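Local coordinates for arginyl-tRNA synthetase (Campylobacter jejuni, PDB 3FNR), which catalyses the ATP-dependent attachment of L-arginine to its cognate tRNA, releasing AMP and diphosphate, at residues F32-V37 with I239-A244; T72-N77 with D163-E168; Q349-A354 with D427-F432. The protein carries 1 engineered substitution. One frame throughout, in Å; residues are numbered along the deposited sequence.

Contact 1 (F32-V37 with I239-A244); sequences FLLEYV and INIWGA
In the largely parallel sheet of the Rossmann-type catalytic core of a class I synthetase, strand 31-35 pairs with strand 237-243, L34 lying opposite I239 and E35 opposite N240. Two backbone bonds join them: I239 N donates to L33 O (2.8 Å), and E35 N reaches I239 O (3.0 Å). At L34 and I239 the contact is apolar. With CG1 anti to the carbonyl carbon (chi1 -48°), I239 sends CD1 to CD1 of the F32 ring, 3.7 Å away, while CD2 of L34 reaches over to CD1 of I241 at 3.8 Å. That same methyl of I241 meets CB of Y36. Helix 50-65 covers this side, through T60 on L34 and F55 on I241. At E35 and N240 it is polar: both turn to K230, which forms a salt bridge with E35 OE1 and a weak hydrogen bond with N240 OD1, and H227 holds N240 ND2. Beyond V37 the chain enters the HIGH motif, A39 to H49. As the strands part, a water accepts from V37 N (2.8 Å) and donates to I241 O; a second donates to E35 OE1 at 2.6 Å and takes the N-H of W242 NE1 at the indole edge.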
loop_
_atom_site.group_PDB
_atom_site.type_symbol
_atom_site.label_atom_id
_atom_site.label_comp_id
_atom_site.label_asym_id
_atom_site.label_seq_id
_atom_site.Cartn_x
_atom_site.Cartn_y
_atom_site.Cartn_z
ATOM N N PHE A 32 -3.098 15.887 1.433
ATOM C CA PHE A 32 -3.506 14.882 0.455
ATOM C C PHE A 32 -4.576 13.941 0.980
ATOM O O PHE A 32 -4.613 13.617 2.172
ATOM C CB PHE A 32 -2.312 14.031 0.013
ATOM C CG PHE A 32 -1.163 14.815 -0.558
ATOM C CD1 PHE A 32 -1.041 14.974 -1.930
ATOM C CD2 PHE A 32 -0.202 15.383 0.271
ATOM C CE1 PHE A 32 0.017 15.700 -2.476
ATOM C CE2 PHE A 32 0.853 16.112 -0.257
ATOM C CZ PHE A 32 0.970 16.262 -1.638
ATOM N N LEU A 33 -5.433 13.485 0.074
ATOM C CA LEU A 33 -6.326 12.373 0.353
ATOM C C LEU A 33 -6.047 11.221 -0.600
ATOM O O LEU A 33 -6.318 11.316 -1.801
ATOM C CB LEU A 33 -7.806 12.789 0.254
ATOM C CG LEU A 33 -8.857 11.674 0.450
ATOM C CD1 LEU A 33 -8.765 11.055 1.844
ATOM C CD2 LEU A 33 -10.270 12.188 0.191
ATOM N N LEU A 34 -5.538 10.118 -0.057
ATOM C CA LEU A 34 -5.271 8.922 -0.854
ATOM C C LEU A 34 -6.375 7.887 -0.695
ATOM O O LEU A 34 -6.665 7.433 0.415
ATOM C CB LEU A 34 -3.938 8.289 -0.428
ATOM C CG LEU A 34 -3.023 7.405 -1.290
ATOM C CD1 LEU A 34 -2.348 6.370 -0.393
ATOM C CD2 LEU A 34 -3.679 6.724 -2.479
ATOM N N GLU A 35 -6.964 7.482 -1.809
ATOM C CA GLU A 35 -7.887 6.368 -1.785
ATOM C C GLU A 35 -7.240 5.240 -2.543
ATOM O O GLU A 35 -6.901 5.394 -3.719
ATOM C CB GLU A 35 -9.227 6.716 -2.426
ATOM C CG GLU A 35 -10.206 5.534 -2.449
ATOM C CD GLU A 35 -10.786 5.278 -3.833
ATOM O OE1 GLU A 35 -10.993 6.256 -4.590
ATOM O OE2 GLU A 35 -11.027 4.096 -4.176
ATOM N N TYR A 36 -7.061 4.113 -1.864
ATOM C CA TYR A 36 -6.406 2.966 -2.469
ATOM C C TYR A 36 -6.945 1.630 -1.973
ATOM O O TYR A 36 -7.697 1.575 -0.996
ATOM C CB TYR A 36 -4.877 3.068 -2.328
ATOM C CG TYR A 36 -4.288 2.814 -0.942
ATOM C CD1 TYR A 36 -4.601 3.628 0.153
ATOM C CD2 TYR A 36 -3.372 1.786 -0.750
ATOM C CE1 TYR A 36 -4.035 3.406 1.406
ATOM C CE2 TYR A 36 -2.809 1.545 0.497
ATOM C CZ TYR A 36 -3.138 2.356 1.565
ATOM O OH TYR A 36 -2.555 2.107 2.781
ATOM N N VAL A 37 -6.527 0.567 -2.663
ATOM C CA VAL A 37 -6.999 -0.809 -2.484
ATOM C C VAL A 37 -8.455 -0.914 -2.933
ATOM O O VAL A 37 -8.704 -1.329 -4.066
ATOM C CB VAL A 37 -6.761 -1.416 -1.048
ATOM C CG1 VAL A 37 -7.022 -2.912 -1.057
ATOM C CG2 VAL A 37 -5.330 -1.162 -0.562
ATOM N N ILE A 239 -5.301 11.643 -4.440
ATOM C CA ILE A 239 -4.519 10.623 -5.140
ATOM C C ILE A 239 -5.296 9.307 -5.207
ATOM O O ILE A 239 -5.830 8.849 -4.194
ATOM C CB ILE A 239 -3.169 10.370 -4.427
ATOM C CG1 ILE A 239 -2.462 11.701 -4.118
ATOM C CG2 ILE A 239 -2.299 9.416 -5.244
ATOM C CD1 ILE A 239 -1.182 11.545 -3.286
ATOM N N ASN A 240 -5.376 8.726 -6.404
ATOM C CA ASN A 240 -5.864 7.368 -6.582
ATOM C C ASN A 240 -4.729 6.449 -7.004
ATOM O O ASN A 240 -3.827 6.862 -7.728
ATOM C CB ASN A 240 -6.925 7.310 -7.677
ATOM C CG ASN A 240 -8.191 8.063 -7.326
ATOM O OD1 ASN A 240 -8.410 8.478 -6.178
ATOM N ND2 ASN A 240 -9.040 8.252 -8.336
ATOM N N ILE A 241 -4.783 5.201 -6.561
ATOM C CA ILE A 241 -3.923 4.168 -7.118
ATOM C C ILE A 241 -4.803 3.150 -7.837
ATOM O O ILE A 241 -5.598 2.443 -7.209
ATOM C CB ILE A 241 -3.037 3.494 -6.047
ATOM C CG1 ILE A 241 -2.136 4.533 -5.364
ATOM C CG2 ILE A 241 -2.188 2.396 -6.673
ATOM C CD1 ILE A 241 -1.476 4.028 -4.120
ATOM N N TRP A 242 -4.674 3.098 -9.156
ATOM C CA TRP A 242 -5.472 2.185 -9.969
ATOM C C TRP A 242 -4.572 1.149 -10.630
ATOM O O TRP A 242 -3.371 1.377 -10.792
ATOM C CB TRP A 242 -6.235 2.948 -11.062
ATOM C CG TRP A 242 -7.343 3.869 -10.585
ATOM C CD1 TRP A 242 -7.849 3.975 -9.315
ATOM C CD2 TRP A 242 -8.107 4.777 -11.398
ATOM N NE1 TRP A 242 -8.850 4.915 -9.283
ATOM C CE2 TRP A 242 -9.038 5.416 -10.546
ATOM C CE3 TRP A 242 -8.088 5.120 -12.762
ATOM C CZ2 TRP A 242 -9.946 6.382 -11.012
ATOM C CZ3 TRP A 242 -8.989 6.086 -13.227
ATOM C CH2 TRP A 242 -9.906 6.704 -12.348
ATOM N N GLY A 243 -5.160 0.023 -11.027
ATOM C CA GLY A 243 -4.450 -0.972 -11.823
ATOM C C GLY A 243 -4.192 -0.390 -13.193
ATOM O O GLY A 243 -5.030 0.353 -13.715
ATOM N N ALA A 244 -3.041 -0.732 -13.775
ATOM C CA ALA A 244 -2.593 -0.169 -15.055
ATOM C C ALA A 244 -3.544 -0.417 -16.224
ATOM O O ALA A 244 -3.569 0.361 -17.176
ATOM C CB ALA A 244 -1.200 -0.671 -15.398
HETATM O O HOH W 1 -11.092 5.418 -7.019
HETATM O O HOH W 2 -5.032 0.451 -5.067
#

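Contact 2 (T72-N77 with D163-E168); sequences TEYYVN and DSYVSE
Y74, Y75 and V76 run parallel to Y165, V166 and S167, the short strand axes 4.7 Å apart and 30° askew, and the backbone bonds alternate from Y74 N to S164 O, V166 N to Y74 O, V76 N to V166 O (2.7 Å) and E168 N to V76 O. At the start, T72 OG1, placed between its backbone N and carbonyl carbon (chi1 50°), accepts from D163 N at 3.1 Å. On the face carrying Y74, V76 and Y165, the two tyrosine rings form an offset stack with centroids 4.9 Å apart and planes 30° from parallel. Y165 CE2 lies over the Y74 face, displaced toward its rim, 3.5 Å from CG, and Y74 CB makes a CH-pi contact with the face of the Y165 ring. This pairing puts strand 165-167 at the margin of the Rossmann-type sheet, reached from strand 69-76 by a strandless connection of helices and loops whose last helix, 136-157, packs on Y74, V76 and Y165; its K152 makes a cation-pi contact with Y165. On the other face, E73 lays its carboxylate against both methyls of V166; OE2 forms a salt bridge with R233, and OE1 is hydrogen-bonded to Y226 OH. V166 CG2 also touches Y75 CD1 at 3.9 Å. Y75 OH comes within 3.3 Å of E168 CG, and E168 stretches out until OE2 passes 3.3 Å from N77 C and accepts from A79 N.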
loop_
_atom_site.group_PDB
_atom_site.type_symbol
_atom_site.label_atom_id
_atom_site.label_comp_id
_atom_site.label_asym_id
_atom_site.label_seq_id
_atom_site.Cartn_x
_atom_site.Cartn_y
_atom_site.Cartn_z
ATOM N N THR A 72 -5.944 8.589 4.393
ATOM C CA THR A 72 -6.205 7.392 3.604
ATOM C C THR A 72 -7.643 6.920 3.749
ATOM O O THR A 72 -8.241 7.019 4.834
ATOM C CB THR A 72 -5.257 6.245 3.985
ATOM O OG1 THR A 72 -5.254 6.075 5.406
ATOM C CG2 THR A 72 -3.853 6.573 3.528
ATOM N N GLU A 73 -8.175 6.380 2.656
ATOM C CA GLU A 73 -9.569 5.985 2.574
ATOM C C GLU A 73 -9.756 4.772 1.658
ATOM O O GLU A 73 -9.058 4.613 0.651
ATOM C CB GLU A 73 -10.435 7.177 2.126
ATOM C CG GLU A 73 -11.945 6.983 2.235
ATOM C CD GLU A 73 -12.723 8.292 2.200
ATOM O OE1 GLU A 73 -13.397 8.542 1.178
ATOM O OE2 GLU A 73 -12.672 9.063 3.195
ATOM N N TYR A 74 -10.696 3.914 2.039
ATOM C CA TYR A 74 -11.024 2.697 1.311
ATOM C C TYR A 74 -12.503 2.791 0.981
ATOM O O TYR A 74 -13.325 3.066 1.858
ATOM C CB TYR A 74 -10.744 1.492 2.211
ATOM C CG TYR A 74 -10.953 0.100 1.635
ATOM C CD1 TYR A 74 -12.231 -0.370 1.300
ATOM C CD2 TYR A 74 -9.881 -0.787 1.519
ATOM C CE1 TYR A 74 -12.422 -1.660 0.802
ATOM C CE2 TYR A 74 -10.065 -2.085 1.031
ATOM C CZ TYR A 74 -11.335 -2.510 0.679
ATOM O OH TYR A 74 -11.519 -3.781 0.198
ATOM N N TYR A 75 -12.833 2.560 -0.283
ATOM C CA TYR A 75 -14.204 2.598 -0.737
ATOM C C TYR A 75 -14.762 1.189 -0.760
ATOM O O TYR A 75 -14.233 0.322 -1.462
ATOM C CB TYR A 75 -14.270 3.196 -2.143
ATOM C CG TYR A 75 -15.666 3.381 -2.679
ATOM C CD1 TYR A 75 -16.464 4.436 -2.237
ATOM C CD2 TYR A 75 -16.187 2.519 -3.640
ATOM C CE1 TYR A 75 -17.742 4.622 -2.731
ATOM C CE2 TYR A 75 -17.472 2.690 -4.133
ATOM C CZ TYR A 75 -18.242 3.747 -3.679
ATOM O OH TYR A 75 -19.512 3.943 -4.183
ATOM N N VAL A 76 -15.838 0.978 -0.002
ATOM C CA VAL A 76 -16.502 -0.324 0.093
ATOM C C VAL A 76 -17.677 -0.397 -0.884
ATOM O O VAL A 76 -18.671 0.291 -0.705
ATOM C CB VAL A 76 -17.008 -0.601 1.538
ATOM C CG1 VAL A 76 -17.391 -2.044 1.694
ATOM C CG2 VAL A 76 -15.954 -0.226 2.581
ATOM N N ASN A 77 -17.554 -1.222 -1.917
ATOM C CA ASN A 77 -18.627 -1.415 -2.892
ATOM C C ASN A 77 -19.687 -2.337 -2.311
ATOM O O ASN A 77 -19.804 -3.490 -2.724
ATOM C CB ASN A 77 -18.093 -2.020 -4.197
ATOM C CG ASN A 77 -17.332 -1.018 -5.053
ATOM O OD1 ASN A 77 -17.929 -0.163 -5.705
ATOM N ND2 ASN A 77 -16.004 -1.144 -5.081
ATOM N N ASP A 163 -7.218 4.543 7.227
ATOM C CA ASP A 163 -7.831 5.380 8.258
ATOM C C ASP A 163 -9.346 5.604 8.151
ATOM O O ASP A 163 -9.979 6.048 9.113
ATOM C CB ASP A 163 -7.082 6.712 8.357
ATOM C CG ASP A 163 -5.703 6.562 8.998
ATOM O OD1 ASP A 163 -5.326 5.427 9.359
ATOM O OD2 ASP A 163 -4.996 7.577 9.151
ATOM N N SER A 164 -9.927 5.289 6.997
ATOM C CA SER A 164 -11.357 5.494 6.792
ATOM C C SER A 164 -11.912 4.520 5.770
ATOM O O SER A 164 -11.417 4.443 4.652
ATOM C CB SER A 164 -11.650 6.939 6.354
ATOM O OG SER A 164 -13.049 7.183 6.295
ATOM N N TYR A 165 -12.945 3.783 6.157
ATOM C CA TYR A 165 -13.672 2.920 5.229
ATOM C C TYR A 165 -15.037 3.557 4.963
ATOM O O TYR A 165 -15.777 3.860 5.906
ATOM C CB TYR A 165 -13.810 1.500 5.808
ATOM C CG TYR A 165 -12.494 0.729 5.848
ATOM C CD1 TYR A 165 -11.505 1.029 6.794
ATOM C CD2 TYR A 165 -12.233 -0.289 4.931
ATOM C CE1 TYR A 165 -10.287 0.338 6.817
ATOM C CE2 TYR A 165 -11.023 -0.993 4.955
ATOM C CZ TYR A 165 -10.058 -0.674 5.897
ATOM O OH TYR A 165 -8.866 -1.369 5.922
ATOM N N VAL A 166 -15.360 3.778 3.689
ATOM C CA VAL A 166 -16.622 4.439 3.320
ATOM C C VAL A 166 -17.539 3.531 2.505
ATOM O O VAL A 166 -17.079 2.759 1.673
ATOM C CB VAL A 166 -16.409 5.791 2.561
ATOM C CG1 VAL A 166 -15.837 6.802 3.452
ATOM C CG2 VAL A 166 -15.512 5.623 1.353
ATOM N N SER A 167 -18.841 3.654 2.735
ATOM C CA SER A 167 -19.828 2.792 2.098
ATOM C C SER A 167 -20.436 3.420 0.845
ATOM O O SER A 167 -20.779 4.598 0.839
ATOM C CB SER A 167 -20.931 2.435 3.099
ATOM O OG SER A 167 -21.984 1.721 2.472
ATOM N N GLU A 168 -20.554 2.611 -0.204
ATOM C CA GLU A 168 -21.284 2.949 -1.425
ATOM C C GLU A 168 -22.735 3.335 -1.107
ATOM O O GLU A 168 -23.264 4.308 -1.656
ATOM C CB GLU A 168 -21.245 1.755 -2.394
ATOM C CG GLU A 168 -22.049 1.918 -3.691
ATOM C CD GLU A 168 -21.858 0.763 -4.672
ATOM O OE1 GLU A 168 -22.042 0.984 -5.892
ATOM O OE2 GLU A 168 -21.527 -0.364 -4.233
#

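Contact 3 (Q349-A354 with D427-F432); sequences QVFAKA and DLLKLF. With SO4 (sulfate ion), chain D.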
loop_
_atom_site.group_PDB
_atom_site.type_symbol
_atom_site.label_atom_id
_atom_site.label_comp_id
_atom_site.label_asym_id
_atom_site.label_seq_id
_atom_site.Cartn_x
_atom_site.Cartn_y
_atom_site.Cartn_z
ATOM N N GLN A 349 25.723 -6.129 17.140
ATOM C CA GLN A 349 26.651 -7.098 17.717
ATOM C C GLN A 349 28.032 -6.535 18.037
ATOM O O GLN A 349 28.604 -6.879 19.073
ATOM C CB GLN A 349 26.767 -8.335 16.822
ATOM C CG GLN A 349 25.913 -9.525 17.285
ATOM C CD GLN A 349 24.443 -9.179 17.507
ATOM O OE1 GLN A 349 23.994 -9.018 18.647
ATOM N NE2 GLN A 349 23.691 -9.062 16.418
ATOM N N VAL A 350 28.561 -5.670 17.170
ATOM C CA VAL A 350 29.861 -5.045 17.430
ATOM C C VAL A 350 29.806 -4.116 18.660
ATOM O O VAL A 350 30.780 -4.013 19.404
ATOM C CB VAL A 350 30.502 -4.390 16.146
ATOM C CG1 VAL A 350 29.808 -3.100 15.741
ATOM C CG2 VAL A 350 31.984 -4.136 16.347
ATOM N N PHE A 351 28.652 -3.496 18.896
ATOM C CA PHE A 351 28.439 -2.687 20.098
ATOM C C PHE A 351 28.407 -3.534 21.375
ATOM O O PHE A 351 28.839 -3.080 22.442
ATOM C CB PHE A 351 27.143 -1.881 19.986
ATOM C CG PHE A 351 27.335 -0.496 19.451
ATOM C CD1 PHE A 351 27.618 0.559 20.309
ATOM C CD2 PHE A 351 27.237 -0.241 18.090
ATOM C CE1 PHE A 351 27.793 1.844 19.823
ATOM C CE2 PHE A 351 27.420 1.046 17.591
ATOM C CZ PHE A 351 27.689 2.089 18.463
ATOM N N ALA A 352 27.878 -4.752 21.254
ATOM C CA ALA A 352 27.815 -5.693 22.363
ATOM C C ALA A 352 29.201 -6.263 22.639
ATOM O O ALA A 352 29.581 -6.448 23.796
ATOM C CB ALA A 352 26.828 -6.809 22.055
ATOM N N LYS A 353 29.947 -6.522 21.564
ATOM C CA LYS A 353 31.324 -7.004 21.637
ATOM C C LYS A 353 32.241 -5.987 22.329
ATOM O O LYS A 353 33.085 -6.361 23.150
ATOM C CB LYS A 353 31.828 -7.323 20.228
ATOM C CG LYS A 353 33.215 -7.933 20.143
ATOM C CD LYS A 353 33.616 -8.185 18.684
ATOM C CE LYS A 353 35.074 -8.632 18.568
ATOM N NZ LYS A 353 35.365 -9.305 17.267
ATOM N N ALA A 354 32.048 -4.707 22.015
ATOM C CA ALA A 354 32.832 -3.622 22.601
ATOM C C ALA A 354 32.389 -3.266 24.021
ATOM O O ALA A 354 33.081 -2.517 24.712
ATOM C CB ALA A 354 32.771 -2.387 21.706
ATOM N N ASP A 427 35.020 6.359 17.139
ATOM C CA ASP A 427 34.747 6.974 15.835
ATOM C C ASP A 427 33.999 6.014 14.924
ATOM O O ASP A 427 32.989 6.378 14.309
ATOM C CB ASP A 427 36.054 7.391 15.151
ATOM C CG ASP A 427 36.455 8.830 15.451
ATOM O OD1 ASP A 427 35.761 9.519 16.224
ATOM O OD2 ASP A 427 37.472 9.286 14.891
ATOM N N LEU A 428 34.498 4.785 14.852
ATOM C CA LEU A 428 33.898 3.744 14.022
ATOM C C LEU A 428 32.528 3.317 14.542
ATOM O O LEU A 428 31.590 3.179 13.768
ATOM C CB LEU A 428 34.836 2.545 13.906
ATOM C CG LEU A 428 36.170 2.833 13.207
ATOM C CD1 LEU A 428 37.150 1.682 13.420
ATOM C CD2 LEU A 428 35.956 3.085 11.729
ATOM N N LEU A 429 32.418 3.124 15.851
ATOM C CA LEU A 429 31.134 2.817 16.471
ATOM C C LEU A 429 30.090 3.910 16.227
ATOM O O LEU A 429 28.951 3.599 15.882
ATOM C CB LEU A 429 31.300 2.550 17.968
ATOM C CG LEU A 429 31.994 1.235 18.336
ATOM C CD1 LEU A 429 32.192 1.147 19.844
ATOM C CD2 LEU A 429 31.226 0.020 17.816
ATOM N N LYS A 430 30.481 5.176 16.386
ATOM C CA LYS A 430 29.560 6.300 16.171
ATOM C C LYS A 430 29.086 6.330 14.718
ATOM O O LYS A 430 27.893 6.520 14.451
ATOM C CB LYS A 430 30.201 7.633 16.548
ATOM C CG LYS A 430 29.216 8.806 16.607
ATOM C CD LYS A 430 29.933 10.129 16.841
ATOM C CE LYS A 430 29.027 11.316 16.590
ATOM N NZ LYS A 430 29.673 12.588 17.025
ATOM N N LEU A 431 30.026 6.120 13.798
ATOM C CA LEU A 431 29.708 5.952 12.400
ATOM C C LEU A 431 28.651 4.863 12.247
ATOM O O LEU A 431 27.613 5.098 11.635
ATOM C CB LEU A 431 30.956 5.587 11.593
ATOM C CG LEU A 431 30.728 5.238 10.118
ATOM C CD1 LEU A 431 30.106 6.394 9.380
ATOM C CD2 LEU A 431 32.012 4.835 9.438
ATOM N N PHE A 432 28.916 3.698 12.836
ATOM C CA PHE A 432 28.034 2.536 12.720
ATOM C C PHE A 432 26.653 2.825 13.291
ATOM O O PHE A 432 25.649 2.399 12.717
ATOM C CB PHE A 432 28.648 1.312 13.408
ATOM C CG PHE A 432 29.775 0.661 12.636
ATOM C CD1 PHE A 432 30.175 -0.628 12.954
ATOM C CD2 PHE A 432 30.428 1.323 11.594
ATOM C CE1 PHE A 432 31.209 -1.242 12.268
ATOM C CE2 PHE A 432 31.473 0.720 10.902
ATOM C CZ PHE A 432 31.861 -0.564 11.237
HETATM S S SO4 D . 35.870 -6.335 14.976
HETATM O O1 SO4 D . 35.939 -5.418 16.099
HETATM O O2 SO4 D . 34.523 -6.889 14.912
HETATM O O3 SO4 D . 36.193 -5.644 13.735
HETATM O O4 SO4 D . 36.842 -7.401 15.165
#
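A chi1 of -71° sets L429 CG back beside its own N and, with chi2 extended, holds the two methyls out toward F351, V350 and A354, while a chi1 of 74° turns V350 CG1 to both L429 and F432. F351 and L429 make a CH-pi contact: L429 CD2 stands over the centre of the F351 ring, 4.0 Å from the centroid and 11° off the ring normal. The two side chains slide past each other in opposite directions, so that CZ of the F351 ring also reaches L429 CB at 3.7 Å and lies close to the backbone oxygen of L429. The other methyl, L429 CD1, rests on A354 CB. V350 CG1 meets the F432 ring in its plane, 3.7 Å from CD1, the two side chains crossing at about a right angle. Here the segments, on helices 336-353 and 425-445 of the all-helical DALR anticodon-binding domain, run roughly antiparallel, their short axes 10.8 Å apart, and side chains span most of the gap, with no hydrogen bond across it. Helix 398-416 completes the packing: F410 and Y414 meet the F432 ring edge-to-face, and Y414 also touches V350. Beside this apolar patch a sulfate, probably from the crystallisation liquor, is bound by Y414 OH and the backbone N atoms of V419 and V420; the extended chain of K353 lets NZ hydrogen-bond to sulfate O4 (3.2 Å) and, weakly, to O2.

Contacts 1 and 2 belong to one catalytic sheet: strands 31-35 and 69-76 are neighbours, joined by probable hydrogen bonds between L34 O and E73 N and between Y36 N and E73 O. Contact 1 is the more deeply buried, contact 2 lies at the sheet's margin and is nested along the chain inside the loop closed by contact 1. Both rest on backbone bonding, with apolar packing on one side and polar groups on the other in the first, stacked tyrosines in the second. Contact 3, in the anticodon-binding domain, is buried too but carried by apolar side chains, without a hydrogen bond across it; its centre is about 43 Å and 47 Å from those of contacts 1 and 2.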